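Local coordinates for prophage MuSo2, 43 kDa tail protein (Shewanella oneidensis, PDB 3CDD) that probably serves as a structural baseplate component in the tail of a Mu-like prophage, assembling as a trimer, at residues Leu9-Gly23 / Ser32-Leu44. Numbering follows the deposited sequence.
Sequences LKAGGKIYQGWTKIG and SGAFDLEMTYKFL
L9 reaches strand 34-42 with its CD1 methyl, which meets L37 CD1 at 3.9 Å and lies obliquely near the F35 ring; C63 and V65 of strand 62-67 also touch L9. After the type I' turn A11-K14 the chain returns through Y16, whose carbonyl oxygen accepts both L9 N and W19 NE1, the indole N-H coming from above the carbonyl plane, which helps fix the ring's rotation. The W19 ring is sandwiched. L37 CD2 sits over its five-membered ring, 3.5 Å from the centroid, while selenomethionine M39 lays CE on the opposite face, 3.6 Å from the centroid of the six-membered ring. A bend at chi3 (-70°) folds that methyl back over the indole, with SE farther off in a Met-aromatic contact. Strands 21-27 and 34-42 form an antiparallel hairpin in the N-terminal GpP-like domain, and a classic beta bulge opens their pairing, T20 and K21 both facing E38. There E38 O accepts T20 N (2.8 Å), in its carbonyl plane, and K21 N (3.1 Å), tilted from it. T20 OG1, set between its own backbone N and carbonyl carbon (chi1 52°), receives T40 N at 3.0 Å. K21 O takes E38 N, and the K21 side chain, bent at chi3, brings NZ to E38 OE1 in a long salt bridge (3.6 Å); one water joins K21 NZ to E38 OE2. I22 turns to the L37 side of the sheet, its CG1 against L37 CD2. G23 closes a hydrogen-bonded pair with D36, G23 N to D36 O and D36 N to G23 O, both 2.9 Å.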
# COMPACT_ATOMS: atom_id res chain seq x y z
N LEU A 9 -8.02 16.11 -27.87
CA LEU A 9 -6.63 16.15 -27.47
C LEU A 9 -5.79 16.50 -28.69
O LEU A 9 -5.90 15.85 -29.75
CB LEU A 9 -6.19 14.80 -26.91
CG LEU A 9 -4.72 14.73 -26.47
CD1 LEU A 9 -4.59 14.12 -25.08
CD2 LEU A 9 -3.86 13.99 -27.48
N LYS A 10 -4.95 17.52 -28.53
CA LYS A 10 -3.97 17.90 -29.54
C LYS A 10 -2.57 17.58 -29.00
O LYS A 10 -2.22 17.97 -27.89
CB LYS A 10 -4.09 19.40 -29.86
CG LYS A 10 -5.43 19.81 -30.51
CD LYS A 10 -5.37 21.27 -31.01
CE LYS A 10 -6.75 21.78 -31.42
NZ LYS A 10 -6.73 23.23 -31.83
N ALA A 11 -1.79 16.86 -29.79
CA ALA A 11 -0.39 16.56 -29.48
C ALA A 11 0.35 16.31 -30.79
O ALA A 11 -0.13 15.56 -31.63
CB ALA A 11 -0.28 15.35 -28.56
N GLY A 12 1.51 16.93 -30.96
CA GLY A 12 2.33 16.69 -32.16
C GLY A 12 1.76 17.22 -33.48
O GLY A 12 2.04 16.66 -34.55
N GLY A 13 0.97 18.29 -33.41
CA GLY A 13 0.32 18.85 -34.60
C GLY A 13 -0.85 17.98 -35.06
O GLY A 13 -1.43 18.22 -36.13
N LYS A 14 -1.20 16.99 -34.24
CA LYS A 14 -2.28 16.06 -34.54
C LYS A 14 -3.49 16.28 -33.62
O LYS A 14 -3.37 16.85 -32.55
CB LYS A 14 -1.78 14.62 -34.47
CG LYS A 14 -0.58 14.38 -35.37
CD LYS A 14 -0.26 12.90 -35.53
CE LYS A 14 0.95 12.70 -36.45
NZ LYS A 14 0.72 13.09 -37.89
N ILE A 15 -4.65 15.83 -34.08
CA ILE A 15 -5.89 16.02 -33.35
C ILE A 15 -6.52 14.66 -33.15
O ILE A 15 -6.65 13.86 -34.09
CB ILE A 15 -6.85 16.99 -34.10
CG1 ILE A 15 -6.17 18.35 -34.34
CG2 ILE A 15 -8.15 17.18 -33.33
CD1 ILE A 15 -7.03 19.38 -35.07
N TYR A 16 -6.89 14.40 -31.90
CA TYR A 16 -7.39 13.12 -31.45
C TYR A 16 -8.74 13.33 -30.77
O TYR A 16 -8.83 13.93 -29.71
CB TYR A 16 -6.42 12.48 -30.47
CG TYR A 16 -5.04 12.15 -31.03
CD1 TYR A 16 -4.00 13.10 -31.00
CD2 TYR A 16 -4.78 10.89 -31.58
CE1 TYR A 16 -2.72 12.79 -31.51
CE2 TYR A 16 -3.51 10.58 -32.10
CZ TYR A 16 -2.49 11.53 -32.05
OH TYR A 16 -1.25 11.20 -32.56
N GLN A 17 -9.78 12.86 -31.44
CA GLN A 17 -11.13 12.95 -30.94
C GLN A 17 -11.73 11.56 -31.07
O GLN A 17 -11.27 10.76 -31.89
CB GLN A 17 -11.93 13.98 -31.76
CG GLN A 17 -13.29 14.35 -31.17
CD GLN A 17 -14.44 13.46 -31.67
OE1 GLN A 17 -14.35 12.83 -32.73
NE2 GLN A 17 -15.53 13.43 -30.91
N GLY A 18 -12.74 11.27 -30.26
CA GLY A 18 -13.45 10.00 -30.38
C GLY A 18 -13.01 9.03 -29.32
O GLY A 18 -13.22 7.82 -29.45
N TRP A 19 -12.39 9.56 -28.26
CA TRP A 19 -11.96 8.77 -27.11
C TRP A 19 -13.15 8.05 -26.51
O TRP A 19 -14.29 8.55 -26.57
CB TRP A 19 -11.28 9.68 -26.08
CG TRP A 19 -10.05 10.38 -26.63
CD1 TRP A 19 -9.99 11.62 -27.20
CD2 TRP A 19 -8.71 9.84 -26.71
NE1 TRP A 19 -8.69 11.91 -27.60
CE2 TRP A 19 -7.89 10.83 -27.31
CE3 TRP A 19 -8.13 8.62 -26.32
CZ2 TRP A 19 -6.52 10.64 -27.53
CZ3 TRP A 19 -6.76 8.43 -26.53
CH2 TRP A 19 -5.97 9.44 -27.13
N THR A 20 -12.90 6.87 -25.95
CA THR A 20 -13.96 6.05 -25.38
C THR A 20 -14.03 6.23 -23.86
O THR A 20 -15.06 5.93 -23.26
CB THR A 20 -13.80 4.54 -25.74
OG1 THR A 20 -12.48 4.10 -25.41
CG2 THR A 20 -14.07 4.28 -27.22
N LYS A 21 -12.95 6.72 -23.25
CA LYS A 21 -12.94 7.07 -21.83
C LYS A 21 -11.99 8.25 -21.57
O LYS A 21 -10.83 8.24 -21.98
CB LYS A 21 -12.54 5.85 -20.99
CG LYS A 21 -12.88 5.96 -19.50
CD LYS A 21 -12.45 4.68 -18.77
CE LYS A 21 -10.92 4.54 -18.75
NZ LYS A 21 -10.47 3.29 -18.00
N ILE A 22 -12.51 9.28 -20.89
CA ILE A 22 -11.73 10.50 -20.60
C ILE A 22 -11.90 10.79 -19.12
O ILE A 22 -13.03 10.73 -18.61
CB ILE A 22 -12.28 11.70 -21.42
CG1 ILE A 22 -12.24 11.38 -22.91
CG2 ILE A 22 -11.53 13.06 -21.07
CD1 ILE A 22 -12.89 12.41 -23.82
N GLY A 23 -10.80 11.05 -18.41
CA GLY A 23 -10.85 11.53 -17.02
C GLY A 23 -9.88 12.69 -16.88
O GLY A 23 -8.70 12.56 -17.21
N SER A 32 -0.80 20.16 -10.39
CA SER A 32 -0.72 19.69 -11.79
C SER A 32 -1.86 18.76 -12.25
O SER A 32 -1.96 18.44 -13.45
CB SER A 32 0.67 19.13 -12.15
OG SER A 32 0.83 17.74 -11.85
N GLY A 33 -2.72 18.36 -11.32
CA GLY A 33 -3.89 17.53 -11.62
C GLY A 33 -3.54 16.35 -12.50
O GLY A 33 -2.51 15.71 -12.30
N ALA A 34 -4.38 16.04 -13.48
CA ALA A 34 -4.17 14.80 -14.23
C ALA A 34 -5.08 14.72 -15.42
O ALA A 34 -6.19 15.23 -15.38
CB ALA A 34 -4.42 13.56 -13.30
N PHE A 35 -4.61 14.08 -16.48
CA PHE A 35 -5.50 13.62 -17.53
C PHE A 35 -5.23 12.16 -17.89
O PHE A 35 -4.11 11.69 -17.76
CB PHE A 35 -5.47 14.54 -18.78
CG PHE A 35 -4.15 14.55 -19.52
CD1 PHE A 35 -3.91 13.64 -20.56
CD2 PHE A 35 -3.18 15.50 -19.22
CE1 PHE A 35 -2.73 13.65 -21.26
CE2 PHE A 35 -1.96 15.51 -19.94
CZ PHE A 35 -1.74 14.58 -20.94
N ASP A 36 -6.27 11.45 -18.31
CA ASP A 36 -6.15 10.07 -18.81
C ASP A 36 -7.17 9.91 -19.93
O ASP A 36 -8.37 10.14 -19.72
CB ASP A 36 -6.44 9.07 -17.69
CG ASP A 36 -5.52 7.83 -17.71
OD1 ASP A 36 -5.18 7.28 -18.80
OD2 ASP A 36 -5.13 7.39 -16.61
N LEU A 37 -6.69 9.53 -21.11
CA LEU A 37 -7.54 9.34 -22.27
C LEU A 37 -7.30 7.97 -22.84
O LEU A 37 -6.14 7.55 -22.99
CB LEU A 37 -7.33 10.42 -23.32
CG LEU A 37 -7.89 11.77 -22.86
CD1 LEU A 37 -6.78 12.59 -22.24
CD2 LEU A 37 -8.53 12.53 -24.01
N GLU A 38 -8.39 7.27 -23.13
CA GLU A 38 -8.32 5.93 -23.66
C GLU A 38 -9.27 5.76 -24.85
O GLU A 38 -10.38 6.30 -24.86
CB GLU A 38 -8.65 4.94 -22.56
CG GLU A 38 -8.59 3.50 -22.98
CD GLU A 38 -8.98 2.58 -21.85
OE1 GLU A 38 -10.19 2.50 -21.52
OE2 GLU A 38 -8.07 1.97 -21.26
N MSE A 39 -8.80 5.02 -25.85
CA MSE A 39 -9.61 4.66 -27.03
C MSE A 39 -9.51 3.15 -27.22
O MSE A 39 -8.43 2.63 -27.49
CB MSE A 39 -9.09 5.40 -28.27
CG MSE A 39 -10.14 5.77 -29.34
SE MSE A 39 -9.22 6.67 -30.82
CE MSE A 39 -8.70 8.39 -30.07
N THR A 40 -10.63 2.45 -27.07
CA THR A 40 -10.71 0.98 -27.21
C THR A 40 -11.52 0.55 -28.44
O THR A 40 -12.72 0.82 -28.54
CB THR A 40 -11.30 0.33 -25.93
OG1 THR A 40 -10.53 0.74 -24.80
CG2 THR A 40 -11.33 -1.21 -26.00
N TYR A 41 -10.84 -0.07 -29.39
CA TYR A 41 -11.53 -0.63 -30.54
C TYR A 41 -11.63 -2.15 -30.41
O TYR A 41 -10.70 -2.80 -29.96
CB TYR A 41 -10.82 -0.27 -31.84
CG TYR A 41 -11.11 1.11 -32.36
CD1 TYR A 41 -10.48 2.23 -31.83
CD2 TYR A 41 -12.02 1.30 -33.42
CE1 TYR A 41 -10.74 3.52 -32.33
CE2 TYR A 41 -12.30 2.59 -33.92
CZ TYR A 41 -11.64 3.69 -33.36
OH TYR A 41 -11.89 4.96 -33.83
N LYS A 42 -12.79 -2.69 -30.80
CA LYS A 42 -13.01 -4.12 -30.93
C LYS A 42 -13.16 -4.52 -32.42
O LYS A 42 -13.94 -3.91 -33.16
CB LYS A 42 -14.27 -4.55 -30.17
CG LYS A 42 -14.19 -4.47 -28.66
CD LYS A 42 -13.12 -5.39 -28.05
CE LYS A 42 -13.39 -6.85 -28.33
NZ LYS A 42 -12.24 -7.73 -27.91
N PHE A 43 -12.42 -5.55 -32.82
CA PHE A 43 -12.44 -6.06 -34.18
C PHE A 43 -13.02 -7.46 -34.21
O PHE A 43 -12.34 -8.43 -33.84
CB PHE A 43 -11.04 -6.04 -34.77
CG PHE A 43 -10.43 -4.66 -34.80
CD1 PHE A 43 -10.50 -3.88 -35.94
CD2 PHE A 43 -9.80 -4.15 -33.68
CE1 PHE A 43 -9.95 -2.60 -35.96
CE2 PHE A 43 -9.25 -2.88 -33.69
CZ PHE A 43 -9.32 -2.11 -34.83
N LEU A 44 -14.28 -7.58 -34.65
CA LEU A 44 -15.02 -8.83 -34.56
C LEU A 44 -14.56 -9.90 -35.55
O LEU A 44 -14.85 -11.08 -35.37
CB LEU A 44 -16.53 -8.60 -34.66
CG LEU A 44 -17.06 -7.62 -33.62
CD1 LEU A 44 -18.38 -7.11 -34.04
CD2 LEU A 44 -17.16 -8.25 -32.24
O HOH W 1 -12.16 2.77 -23.40
O HOH W 2 -9.27 7.25 -19.47
O HOH W 3 -7.41 3.25 -18.98